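Local atomic coordinates of response regulator protein (Burkholderia pseudomallei, PDB entry 3RQI), a protein that probably acts as the phosphorylation-switched response regulator of a bacterial two-component system, joining a CheY-like receiver to a Fis-family helix-turn-helix domain that probably binds DNA. Residues A[18-23]-A[34-39]; A[102-107]-A[125-130]. One frame throughout, in Å; residues are numbered along the deposited sequence.

Contact 1. Residues A[18-23]-A[34-39]; sequences VFAGTL and VRQAHN
In the first beta-alpha-beta unit of the receiver domain, helix 17-29 crosses over from strand 9-13 to the outermost strand 33-37, and Gln36 of that strand meets Ala20 and Gly21 of the helix. The helix comes close: the CA atoms of Ala20 and Gln36 lie 6.9 Å apart, a spacing consistent with the small residues Ala20 and Gly21 at this point. Gln36 lays its terminal amide alongside the helix backbone. Its CG stands anti to its own carbonyl carbon (chi1 -63°) and the chain runs extended from there, which carries CD, OE1 and NE2 up to the helix. Gln36 OE1 sits 3.3 Å from Ala20 CB, a van der Waals approach, while Gln36 NE2 lies 3.8 Å from Gly21 CA, where no side chain stands in the way. No hydrogen bond links the two segments. The amide is instead steadied within its own segment: His38 NE2 donates to Gln36 OE1 at 3.0 Å, with an N-H...O angle of 177°. The acceptor lies in the plane of the imidazole, at its edge, although the donor is tilted 32° from the carbonyl plane of Gln36. Beneath the helix, Ala20 and Leu23 also pack on Val12 of strand 9-13. This is the beta-alpha-beta crossover between neighbouring parallel strands of the CheY-like receiver fold, with its strand order 2-1-3-4-5.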
ATOM      1  N   VAL A  18      -7.606  24.952  -3.876  1.00 14.91           N
ATOM      2  CA  VAL A  18      -7.612  25.042  -5.339  1.00 14.43           C
ATOM      3  C   VAL A  18      -7.830  23.662  -5.954  1.00 13.54           C
ATOM      4  O   VAL A  18      -8.749  23.435  -6.767  1.00 13.23           O
ATOM      5  CB  VAL A  18      -6.319  25.692  -5.837  1.00 14.46           C
ATOM      6  CG1 VAL A  18      -6.288  25.680  -7.364  1.00 14.91           C
ATOM      7  CG2 VAL A  18      -6.157  27.158  -5.306  1.00 17.95           C
ATOM      8  N   PHE A  19      -7.014  22.700  -5.541  1.00 12.78           N
ATOM      9  CA  PHE A  19      -7.224  21.327  -5.923  1.00 13.54           C
ATOM     10  C   PHE A  19      -8.639  20.861  -5.570  1.00 12.45           C
ATOM     11  O   PHE A  19      -9.287  20.225  -6.379  1.00 12.29           O
ATOM     12  CB  PHE A  19      -6.174  20.425  -5.251  1.00 13.13           C
ATOM     13  CG  PHE A  19      -6.419  18.966  -5.466  1.00 14.35           C
ATOM     14  CD1 PHE A  19      -5.912  18.348  -6.604  1.00 18.32           C
ATOM     15  CD2 PHE A  19      -7.180  18.229  -4.571  1.00 13.55           C
ATOM     16  CE1 PHE A  19      -6.131  17.006  -6.829  1.00 20.82           C
ATOM     17  CE2 PHE A  19      -7.414  16.857  -4.818  1.00 15.30           C
ATOM     18  CZ  PHE A  19      -6.892  16.285  -5.943  1.00 14.54           C
ATOM     19  N   ALA A  20      -9.106  21.210  -4.379  1.00 11.83           N
ATOM     20  CA  ALA A  20     -10.388  20.714  -3.922  1.00 12.35           C
ATOM     21  C   ALA A  20     -11.515  21.273  -4.784  1.00 13.84           C
ATOM     22  O   ALA A  20     -12.477  20.565  -5.133  1.00 13.51           O
ATOM     23  CB  ALA A  20     -10.590  21.052  -2.442  1.00 13.07           C
ATOM     24  N   GLY A  21     -11.380  22.539  -5.159  1.00 13.74           N
ATOM     25  CA  GLY A  21     -12.359  23.179  -6.049  1.00 13.58           C
ATOM     26  C   GLY A  21     -12.415  22.597  -7.444  1.00 14.76           C
ATOM     27  O   GLY A  21     -13.487  22.421  -8.030  1.00 14.50           O
ATOM     28  N   THR A  22     -11.248  22.280  -7.995  1.00 13.85           N
ATOM     29  CA  THR A  22     -11.200  21.655  -9.320  1.00 13.69           C
ATOM     30  C   THR A  22     -11.875  20.273  -9.303  1.00 13.34           C
ATOM     31  O   THR A  22     -12.615  19.901 -10.228  1.00 13.82           O
ATOM     32  CB  THR A  22      -9.724  21.585  -9.773  1.00 14.55           C
ATOM     33  OG1 THR A  22      -9.225  22.932  -9.956  1.00 15.33           O
ATOM     34  CG2 THR A  22      -9.582  20.826 -11.086  1.00 16.30           C
ATOM     35  N   LEU A  23     -11.616  19.525  -8.244  1.00 12.21           N
ATOM     36  CA  LEU A  23     -12.220  18.205  -8.098  1.00 12.91           C
ATOM     37  C   LEU A  23     -13.732  18.355  -7.916  1.00 13.67           C
ATOM     38  O   LEU A  23     -14.503  17.660  -8.569  1.00 14.13           O
ATOM     39  CB  LEU A  23     -11.561  17.446  -6.935  1.00 12.53           C
ATOM     40  CG  LEU A  23     -12.230  16.129  -6.517  1.00 12.59           C
ATOM     41  CD1 LEU A  23     -12.363  15.160  -7.709  1.00 12.44           C
ATOM     42  CD2 LEU A  23     -11.400  15.477  -5.378  1.00  8.93           C
ATOM     43  N   VAL A  34     -21.395  18.376  -3.973  1.00 16.25           N
ATOM     44  CA  VAL A  34     -20.085  18.290  -3.277  1.00 14.86           C
ATOM     45  C   VAL A  34     -19.937  19.326  -2.169  1.00 14.90           C
ATOM     46  O   VAL A  34     -20.284  20.520  -2.356  1.00 17.14           O
ATOM     47  CB  VAL A  34     -18.912  18.498  -4.295  1.00 14.67           C
ATOM     48  CG1 VAL A  34     -17.536  18.285  -3.661  1.00 13.71           C
ATOM     49  CG2 VAL A  34     -19.073  17.552  -5.518  1.00 15.67           C
ATOM     50  N   ARG A  35     -19.467  18.866  -1.014  1.00 13.18           N
ATOM     51  CA  ARG A  35     -19.009  19.756   0.074  1.00 14.20           C
ATOM     52  C   ARG A  35     -17.514  19.567   0.227  1.00 12.04           C
ATOM     53  O   ARG A  35     -16.989  18.477  -0.043  1.00 12.10           O
ATOM     54  CB  ARG A  35     -19.719  19.423   1.392  1.00 14.45           C
ATOM     55  CG  ARG A  35     -21.237  19.584   1.316  1.00 18.05           C
ATOM     56  CD  ARG A  35     -21.602  21.050   1.059  1.00 22.82           C
ATOM     57  NE  ARG A  35     -21.395  21.823   2.278  1.00 30.92           N
ATOM     58  CZ  ARG A  35     -22.379  22.225   3.088  1.00 35.28           C
ATOM     59  NH1 ARG A  35     -23.644  21.983   2.776  1.00 38.76           N
ATOM     60  NH2 ARG A  35     -22.103  22.912   4.194  1.00 36.90           N
ATOM     61  N   GLN A  36     -16.822  20.639   0.648  1.00 13.22           N
ATOM     62  CA  GLN A  36     -15.374  20.593   0.841  1.00 13.21           C
ATOM     63  C   GLN A  36     -15.054  20.892   2.325  1.00 12.84           C
ATOM     64  O   GLN A  36     -15.690  21.754   2.958  1.00 15.29           O
ATOM     65  CB  GLN A  36     -14.686  21.675  -0.006  1.00 14.31           C
ATOM     66  CG  GLN A  36     -14.833  21.550  -1.519  1.00 17.42           C
ATOM     67  CD  GLN A  36     -14.149  22.737  -2.196  1.00 20.35           C
ATOM     68  OE1 GLN A  36     -13.049  23.147  -1.801  1.00 22.25           O
ATOM     69  NE2 GLN A  36     -14.838  23.348  -3.145  1.00 23.69           N
ATOM     70  N   ALA A  37     -14.048  20.215   2.853  1.00 11.49           N
ATOM     71  CA  ALA A  37     -13.489  20.494   4.169  1.00 11.46           C
ATOM     72  C   ALA A  37     -11.987  20.635   3.995  1.00 11.75           C
ATOM     73  O   ALA A  37     -11.378  19.806   3.304  1.00 12.25           O
ATOM     74  CB  ALA A  37     -13.791  19.339   5.133  1.00 11.89           C
ATOM     75  N   HIS A  38     -11.398  21.655   4.621  1.00 12.60           N
ATOM     76  CA  HIS A  38      -9.974  21.968   4.376  1.00 12.32           C
ATOM     77  C   HIS A  38      -9.103  21.666   5.570  1.00 13.99           C
ATOM     78  O   HIS A  38      -7.885  21.861   5.518  1.00 14.72           O
ATOM     79  CB  HIS A  38      -9.795  23.434   3.912  1.00 13.84           C
ATOM     80  CG  HIS A  38     -10.678  23.775   2.755  1.00 16.00           C
ATOM     81  ND1 HIS A  38     -11.458  24.915   2.722  1.00 20.46           N
ATOM     82  CD2 HIS A  38     -10.935  23.104   1.611  1.00 17.82           C
ATOM     83  CE1 HIS A  38     -12.151  24.929   1.597  1.00 19.30           C
ATOM     84  NE2 HIS A  38     -11.872  23.834   0.915  1.00 17.48           N
ATOM     85  N   ASN A  39      -9.722  21.178   6.642  1.00 14.05           N
ATOM     86  CA  ASN A  39      -8.982  20.799   7.843  1.00 15.24           C
ATOM     87  C   ASN A  39      -9.816  19.816   8.641  1.00 14.41           C
ATOM     88  O   ASN A  39     -10.949  19.534   8.254  1.00 13.49           O
ATOM     89  CB  ASN A  39      -8.597  22.017   8.688  1.00 16.26           C
ATOM     90  CG  ASN A  39      -9.798  22.794   9.170  1.00 18.56           C
ATOM     91  OD1 ASN A  39     -10.785  22.224   9.615  1.00 16.66           O
ATOM     92  ND2 ASN A  39      -9.726  24.111   9.062  1.00 22.88           N
TER

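Contact 2. Residues A[102-107]-A[125-130]; sequences ADNYLA and EVQAEE
Asn104 and Gln127 meet through their side-chain amides, linking strand 104-107, an outermost strand of the parallel receiver sheet, to helix 123-133. Asn104 ND2 donates to Gln127 OE1 at 2.9 Å with an N-H...O angle of 161°. The acceptor lies close to the amide plane of Asn104, while the donor is tilted 28° from the carbonyl plane of Gln127; the two amide planes are only 23° apart. The reach is long, since the nearest CA atoms, those of Asn104 and Gln127, are 9.9 Å apart, and the two side chains share the span, Gln127, extended beyond CG, giving slightly more than Asn104. A water may add a second link, placed 2.7 Å from Asn104 OD1 and 2.6 Å from Gln127 OE1, but it cannot serve all its acceptors at once, so these two bonds are not both certain.

In the next shell, Asn104 ND2 also donates to the carbonyl O of Ala118, at the end of helix 112-118, so one amide nitrogen serves two helices. Gln127 packs against Ala118 as well. The backbone of Asn104 is paired with Val84 of the neighbouring strand, which sets the base from which the amide projects. Across the subunit boundary, Ala128 packs on Ala92 of the second subunit. The Asn104 amide is held at its oxygen too: Tyr105 N makes a weak hydrogen bond to Asn104 OD1, 2.9 Å long.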
ATOM      1  N   ALA A 102     -10.675   2.697   5.481  1.00 10.35           N
ATOM      2  CA  ALA A 102     -10.755   3.181   4.097  1.00 10.32           C
ATOM      3  C   ALA A 102     -11.082   2.034   3.148  1.00 10.56           C
ATOM      4  O   ALA A 102     -10.559   0.913   3.273  1.00 11.06           O
ATOM      5  CB  ALA A 102      -9.489   3.861   3.659  1.00 10.24           C
ATOM      6  N   ASP A 103     -11.916   2.333   2.164  1.00  9.76           N
ATOM      7  CA  ASP A 103     -12.232   1.351   1.142  1.00 11.70           C
ATOM      8  C   ASP A 103     -11.180   1.227   0.031  1.00 12.10           C
ATOM      9  O   ASP A 103     -11.078   0.179  -0.599  1.00 13.72           O
ATOM     10  CB  ASP A 103     -13.625   1.621   0.524  1.00 12.61           C
ATOM     11  CG  ASP A 103     -14.716   1.573   1.547  1.00 14.84           C
ATOM     12  OD1 ASP A 103     -15.020   0.453   2.032  1.00 16.04           O
ATOM     13  OD2 ASP A 103     -15.245   2.637   1.901  1.00 14.66           O
ATOM     14  N   ASN A 104     -10.424   2.299  -0.242  1.00 10.53           N
ATOM     15  CA  ASN A 104      -9.416   2.240  -1.292  1.00 11.44           C
ATOM     16  C   ASN A 104      -8.439   3.388  -1.135  1.00 10.93           C
ATOM     17  O   ASN A 104      -8.590   4.242  -0.232  1.00 11.41           O
ATOM     18  CB  ASN A 104     -10.075   2.278  -2.696  1.00 10.83           C
ATOM     19  CG  ASN A 104      -9.272   1.545  -3.737  1.00 11.73           C
ATOM     20  OD1 ASN A 104      -8.133   1.086  -3.481  1.00 13.41           O
ATOM     21  ND2 ASN A 104      -9.853   1.427  -4.941  1.00 12.43           N
ATOM     22  N   TYR A 105      -7.432   3.424  -2.006  1.00 11.77           N
ATOM     23  CA  TYR A 105      -6.350   4.392  -1.818  1.00 11.12           C
ATOM     24  C   TYR A 105      -5.790   4.659  -3.193  1.00 12.32           C
ATOM     25  O   TYR A 105      -5.533   3.724  -3.951  1.00 13.70           O
ATOM     26  CB  TYR A 105      -5.309   3.753  -0.886  1.00 11.72           C
ATOM     27  CG  TYR A 105      -4.052   4.548  -0.496  1.00 13.25           C
ATOM     28  CD1 TYR A 105      -3.842   4.901   0.843  1.00 10.89           C
ATOM     29  CD2 TYR A 105      -3.073   4.894  -1.463  1.00 13.36           C
ATOM     30  CE1 TYR A 105      -2.678   5.560   1.250  1.00  9.44           C
ATOM     31  CE2 TYR A 105      -1.914   5.563  -1.082  1.00 14.64           C
ATOM     32  CZ  TYR A 105      -1.722   5.879   0.273  1.00 11.99           C
ATOM     33  OH  TYR A 105      -0.585   6.524   0.646  1.00 13.86           O
ATOM     34  N   LEU A 106      -5.676   5.935  -3.554  1.00 12.38           N
ATOM     35  CA  LEU A 106      -5.126   6.345  -4.863  1.00 13.66           C
ATOM     36  C   LEU A 106      -4.095   7.449  -4.728  1.00 14.34           C
ATOM     37  O   LEU A 106      -4.244   8.385  -3.919  1.00 12.44           O
ATOM     38  CB  LEU A 106      -6.238   6.886  -5.750  1.00 13.99           C
ATOM     39  CG  LEU A 106      -7.141   5.990  -6.588  1.00 19.86           C
ATOM     40  CD1 LEU A 106      -7.855   6.976  -7.543  1.00 21.18           C
ATOM     41  CD2 LEU A 106      -6.335   4.945  -7.350  1.00 24.72           C
ATOM     42  N   ALA A 107      -3.011   7.306  -5.496  1.00 15.62           N
ATOM     43  CA  ALA A 107      -2.038   8.400  -5.631  1.00 16.27           C
ATOM     44  C   ALA A 107      -2.537   9.525  -6.531  1.00 16.76           C
ATOM     45  O   ALA A 107      -3.113   9.269  -7.614  1.00 17.32           O
ATOM     46  CB  ALA A 107      -0.710   7.852  -6.174  1.00 17.82           C
ATOM     47  N   GLU A 125      -9.982  -5.161  -5.425  1.00 14.80           N
ATOM     48  CA  GLU A 125      -9.654  -6.520  -5.876  0.50 15.94           C
ATOM     49  C   GLU A 125      -9.221  -6.502  -7.338  1.00 16.31           C
ATOM     50  O   GLU A 125      -8.232  -7.157  -7.670  1.00 16.08           O
ATOM     51  CB  GLU A 125     -10.802  -7.517  -5.630  0.50 16.88           C
ATOM     52  CG  GLU A 125     -10.515  -9.001  -6.010  0.50 20.64           C
ATOM     53  CD  GLU A 125      -9.163  -9.519  -5.555  0.50 24.73           C
ATOM     54  OE1 GLU A 125      -8.289  -9.765  -6.423  0.50 28.91           O
ATOM     55  OE2 GLU A 125      -8.966  -9.685  -4.333  0.50 23.81           O
ATOM     56  N   VAL A 126      -9.916  -5.746  -8.191  1.00 16.42           N
ATOM     57  CA  VAL A 126      -9.524  -5.610  -9.623  1.00 19.10           C
ATOM     58  C   VAL A 126      -8.140  -4.970  -9.765  1.00 17.61           C
ATOM     59  O   VAL A 126      -7.288  -5.419 -10.552  1.00 17.49           O
ATOM     60  CB  VAL A 126     -10.558  -4.761 -10.411  1.00 20.56           C
ATOM     61  CG1 VAL A 126     -10.167  -4.647 -11.912  1.00 22.23           C
ATOM     62  CG2 VAL A 126     -11.894  -5.446 -10.362  1.00 22.56           C
ATOM     63  N   GLN A 127      -7.902  -3.951  -8.951  1.00 15.69           N
ATOM     64  CA  GLN A 127      -6.629  -3.206  -9.044  1.00 15.37           C
ATOM     65  C   GLN A 127      -5.449  -4.080  -8.585  1.00 14.42           C
ATOM     66  O   GLN A 127      -4.372  -4.062  -9.186  1.00 14.16           O
ATOM     67  CB  GLN A 127      -6.738  -1.844  -8.302  1.00 14.44           C
ATOM     68  CG  GLN A 127      -7.650  -0.784  -9.061  1.00 20.44           C
ATOM     69  CD  GLN A 127      -8.314   0.358  -8.219  1.00 26.69           C
ATOM     70  OE1 GLN A 127      -8.025   0.534  -7.068  1.00 28.03           O
ATOM     71  NE2 GLN A 127      -9.220   1.129  -8.854  1.00 32.93           N
ATOM     72  N   ALA A 128      -5.669  -4.879  -7.548  1.00 14.26           N
ATOM     73  CA  ALA A 128      -4.647  -5.808  -7.070  1.00 14.94           C
ATOM     74  C   ALA A 128      -4.277  -6.846  -8.129  1.00 15.78           C
ATOM     75  O   ALA A 128      -3.094  -7.101  -8.362  1.00 16.11           O
ATOM     76  CB  ALA A 128      -5.079  -6.468  -5.741  1.00 13.87           C
ATOM     77  N   GLU A 129      -5.278  -7.421  -8.778  1.00 17.16           N
ATOM     78  CA  GLU A 129      -5.018  -8.351  -9.896  1.00 19.90           C
ATOM     79  C   GLU A 129      -4.254  -7.703 -11.053  1.00 20.02           C
ATOM     80  O   GLU A 129      -3.288  -8.287 -11.564  1.00 20.28           O
ATOM     81  CB  GLU A 129      -6.305  -8.973 -10.420  1.00 21.07           C
ATOM     82  CG  GLU A 129      -6.079  -9.954 -11.622  1.00 24.03           C
ATOM     83  CD  GLU A 129      -5.079 -11.073 -11.305  1.00 29.99           C
ATOM     84  OE1 GLU A 129      -4.986 -11.467 -10.119  1.00 32.69           O
ATOM     85  OE2 GLU A 129      -4.405 -11.585 -12.239  1.00 31.07           O
ATOM     86  N   GLU A 130      -4.690  -6.513 -11.473  1.00 20.91           N
ATOM     87  CA  GLU A 130      -3.995  -5.770 -12.542  1.00 21.49           C
ATOM     88  C   GLU A 130      -2.532  -5.542 -12.148  1.00 21.13           C
ATOM     89  O   GLU A 130      -1.627  -5.689 -12.973  1.00 21.11           O
ATOM     90  CB  GLU A 130      -4.707  -4.444 -12.852  1.00 22.45           C
ATOM     91  CG  GLU A 130      -6.156  -4.653 -13.350  1.00 27.92           C
ATOM     92  CD  GLU A 130      -6.947  -3.365 -13.606  1.00 31.60           C
ATOM     93  OE1 GLU A 130      -6.650  -2.307 -12.997  1.00 35.22           O
ATOM     94  OE2 GLU A 130      -7.905  -3.427 -14.414  1.00 33.70           O
TER
HETATM   95  O   HOH W   1      -6.496  -0.224  -5.131  1.00 12.20           O

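Contacts 1 and 2 involve the two outermost strands of the same five-stranded parallel sheet, their centres 23 Å and nearest atoms about 8 Å apart. Both are partly buried, each setting a buried residue, Ala20 or Asn104, against a partly exposed glutamine, with Gly21 added in contact 1. Contact 1 lies inside a beta-alpha-beta unit and buries 143 Å² by van der Waals packing; contact 2 joins a strand to a later helix across a wider gap, burying 94 Å², and relies on an amide hydrogen bond and perhaps a water. The glutamine oxygen accepts from a histidine just past its strand in contact 1 but across the interface in contact 2, where the second subunit comes near.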